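Local coordinates for protein tRNA (cytosine(38)-C(5))-methyltransferase (Schizosaccharomyces pombe, PDB 6FDF) that methylates carbon 5 of cytosine 38 in the anticodon loop of tRNA(Asp), and less efficiently of tRNA(Glu), using S-adenosyl-L-methionine as methyl donor, at residues Leu155-Phe160 with Ser315-Val320. Residues are numbered along the deposited sequence; the frame is centred on the assembly and turned at random. Where two conformers were deposited one is given.
With SAH (S-adenosyl-L-homocysteine), chain E.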
loop_
_atom_site.group_PDB
_atom_site.type_symbol
_atom_site.label_atom_id
_atom_site.label_comp_id
_atom_site.label_asym_id
_atom_site.label_seq_id
_atom_site.Cartn_x
_atom_site.Cartn_y
_atom_site.Cartn_z
ATOM N N LEU A 155 9.009 -6.191 -4.408
ATOM C CA LEU A 155 8.440 -7.285 -3.639
ATOM C C LEU A 155 6.934 -7.315 -3.858
ATOM O O LEU A 155 6.295 -6.273 -4.017
ATOM C CB LEU A 155 8.751 -7.153 -2.137
ATOM C CG LEU A 155 10.230 -7.181 -1.743
ATOM C CD1 LEU A 155 10.417 -6.680 -0.315
ATOM C CD2 LEU A 155 10.787 -8.592 -1.897
ATOM N N SER A 156 6.375 -8.521 -3.857
ATOM C CA SER A 156 4.937 -8.684 -3.972
ATOM C C SER A 156 4.451 -9.596 -2.857
ATOM O O SER A 156 5.199 -10.463 -2.395
ATOM C CB SER A 156 4.569 -9.286 -5.340
ATOM O OG SER A 156 3.186 -9.592 -5.428
ATOM N N PRO A 157 3.202 -9.430 -2.406
ATOM C CA PRO A 157 2.709 -10.288 -1.315
ATOM C C PRO A 157 2.728 -11.769 -1.660
ATOM O O PRO A 157 2.869 -12.608 -0.760
ATOM C CB PRO A 157 1.284 -9.765 -1.074
ATOM C CG PRO A 157 1.322 -8.345 -1.559
ATOM C CD PRO A 157 2.248 -8.355 -2.740
ATOM N N ASN A 158 2.592 -12.127 -2.936
ATOM C CA ASN A 158 2.585 -13.551 -3.251
ATOM C C ASN A 158 3.969 -14.184 -3.153
ATOM O O ASN A 158 4.104 -15.379 -3.438
ATOM C CB ASN A 158 1.964 -13.797 -4.634
ATOM C CG ASN A 158 2.672 -13.052 -5.753
ATOM O OD1 ASN A 158 3.868 -12.767 -5.683
ATOM N ND2 ASN A 158 1.927 -12.751 -6.814
ATOM N N GLN A 159 4.986 -13.426 -2.740
ATOM C CA GLN A 159 6.265 -13.993 -2.331
ATOM C C GLN A 159 6.288 -14.342 -0.852
ATOM O O GLN A 159 7.283 -14.895 -0.370
ATOM C CB GLN A 159 7.401 -13.012 -2.630
ATOM C CG GLN A 159 7.554 -12.647 -4.086
ATOM C CD GLN A 159 8.654 -11.628 -4.293
ATOM O OE1 GLN A 159 8.505 -10.462 -3.932
ATOM N NE2 GLN A 159 9.775 -12.067 -4.853
ATOM N N PHE A 160 5.221 -14.010 -0.126
ATOM C CA PHE A 160 5.140 -14.193 1.314
ATOM C C PHE A 160 3.896 -15.002 1.665
ATOM O O PHE A 160 3.338 -14.853 2.754
ATOM C CB PHE A 160 5.122 -12.843 2.032
ATOM C CG PHE A 160 6.351 -11.999 1.788
ATOM C CD1 PHE A 160 6.427 -11.167 0.677
ATOM C CD2 PHE A 160 7.421 -12.027 2.669
ATOM C CE1 PHE A 160 7.548 -10.381 0.449
ATOM C CE2 PHE A 160 8.549 -11.244 2.447
ATOM C CZ PHE A 160 8.612 -10.423 1.335
ATOM N N SER A 315 -3.399 1.712 -1.022
ATOM C CA SER A 315 -2.761 1.383 0.245
ATOM C C SER A 315 -1.640 0.365 0.050
ATOM O O SER A 315 -1.558 -0.324 -0.969
ATOM C CB SER A 315 -3.787 0.832 1.240
ATOM O OG SER A 315 -4.769 1.802 1.558
ATOM N N ILE A 316 -0.771 0.276 1.057
ATOM C CA ILE A 316 0.320 -0.693 1.043
ATOM C C ILE A 316 -0.212 -2.062 1.425
ATOM O O ILE A 316 -1.351 -2.192 1.887
ATOM C CB ILE A 316 1.436 -0.274 2.014
ATOM C CG1 ILE A 316 0.877 -0.246 3.448
ATOM C CG2 ILE A 316 2.018 1.061 1.604
ATOM C CD1 ILE A 316 1.915 -0.228 4.534
ATOM N N ASN A 317 0.621 -3.088 1.271
ATOM C CA ASN A 317 0.394 -4.346 1.964
ATOM C C ASN A 317 1.053 -4.258 3.336
ATOM O O ASN A 317 2.280 -4.126 3.439
ATOM C CB ASN A 317 0.926 -5.538 1.170
ATOM C CG ASN A 317 0.603 -6.850 1.842
ATOM O OD1 ASN A 317 1.148 -7.158 2.902
ATOM N ND2 ASN A 317 -0.322 -7.618 1.257
ATOM N N VAL A 318 0.224 -4.346 4.380
ATOM C CA VAL A 318 0.661 -4.144 5.759
ATOM C C VAL A 318 1.622 -5.243 6.198
ATOM O O VAL A 318 2.578 -4.990 6.946
ATOM C CB VAL A 318 -0.575 -4.072 6.677
ATOM C CG1 VAL A 318 -0.165 -4.061 8.146
ATOM C CG2 VAL A 318 -1.413 -2.843 6.339
ATOM N N LYS A 319 1.374 -6.481 5.757
ATOM C CA LYS A 319 2.240 -7.601 6.120
ATOM C C LYS A 319 3.647 -7.419 5.564
ATOM O O LYS A 319 4.633 -7.499 6.307
ATOM C CB LYS A 319 1.634 -8.915 5.621
ATOM C CG LYS A 319 0.872 -9.696 6.674
ATOM C CD LYS A 319 1.805 -10.199 7.767
ATOM C CE LYS A 319 1.024 -10.808 8.917
ATOM N NZ LYS A 319 1.886 -11.014 10.106
ATOM N N VAL A 320 3.761 -7.196 4.251
ATOM C CA VAL A 320 5.078 -7.010 3.632
ATOM C C VAL A 320 5.841 -5.872 4.302
ATOM O O VAL A 320 7.025 -6.006 4.635
ATOM C CB VAL A 320 4.936 -6.779 2.116
ATOM C CG1 VAL A 320 6.306 -6.535 1.487
ATOM C CG2 VAL A 320 4.269 -7.994 1.448
HETATM N N SAH E . 0.351 4.718 2.263
HETATM C CA SAH E . -1.006 5.107 2.579
HETATM C CB SAH E . -1.721 5.701 1.362
HETATM C CG SAH E . -0.734 6.325 0.379
HETATM S SD SAH E . -1.472 6.703 -1.182
HETATM C C SAH E . -1.759 3.934 3.122
HETATM O O SAH E . -1.137 2.865 3.303
HETATM O OXT SAH E . -2.972 4.092 3.379
HETATM C "C5'" SAH E . -0.784 8.316 -1.318
HETATM C "C4'" SAH E . -1.478 9.246 -0.323
HETATM O "O4'" SAH E . -0.780 10.478 -0.342
HETATM C "C3'" SAH E . -2.941 9.528 -0.668
HETATM O "O3'" SAH E . -3.762 9.296 0.476
HETATM C "C2'" SAH E . -2.974 11.024 -0.988
HETATM O "O2'" SAH E . -4.140 11.663 -0.458
HETATM C "C1'" SAH E . -1.717 11.539 -0.296
HETATM N N9 SAH E . -1.071 12.684 -0.972
HETATM C C8 SAH E . -0.797 12.816 -2.286
HETATM N N7 SAH E . -0.195 14.004 -2.531
HETATM C C5 SAH E . -0.070 14.661 -1.360
HETATM C C6 SAH E . 0.475 15.957 -0.911
HETATM N N6 SAH E . 1.025 16.820 -1.794
HETATM N N1 SAH E . 0.396 16.239 0.411
HETATM C C2 SAH E . -0.150 15.386 1.297
HETATM N N3 SAH E . -0.664 14.190 0.958
HETATM C C4 SAH E . -0.659 13.784 -0.339
#
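With its CG anti to the backbone N (chi1 -176°), Asn-317 lays its amide alongside the ring of Pro-157, while Val-320, CG1 anti to its own N, lets CG2 reach Pro-157 and Phe-160. The two branches of the Asn-317 amide do different jobs. Asn-317 OD1 turns back to its own chain and accepts from Val-320 N at 2.9 Å, a nearly straight N-cap bond (169° at the hydrogen) that closes the first turn of helix 318-328; Asn-317 ND2 lies 3.3 Å from Pro-157 CG, a van der Waals touch, the two side chains running past each other in opposite directions. Shortening this side chain to alanine is likely to leave Val-320 N without its cap and open a gap beside the proline ring.

Val-320 carries most of the apolar packing. Val-320 CG2 sits 3.9 Å from Pro-157 CA and equally close to Phe-160 CD1, the valine and phenylalanine side chains crossing at about a right angle, and CG1 approaches Leu-155 CB more loosely. Phe-160 also stacks on Phe-187. Within 155-160, the Gln-159 side chain accepts from Ser-156 N (2.9 Å to Gln-159 OE1), bracing the short 3-10 turn that carries Pro-157.

At the other end of 315-320, Ile-316 N gives a weak 3.4 Å bond to O of the S-adenosylhomocysteine carboxylate. The contact thus packs the loop after edge strand 148-155 against an N-capped helix start whose preceding residues, Ser-315 and Ile-316, line the cofactor pocket, within the Rossmann-like fold of the C5-methyltransferase family.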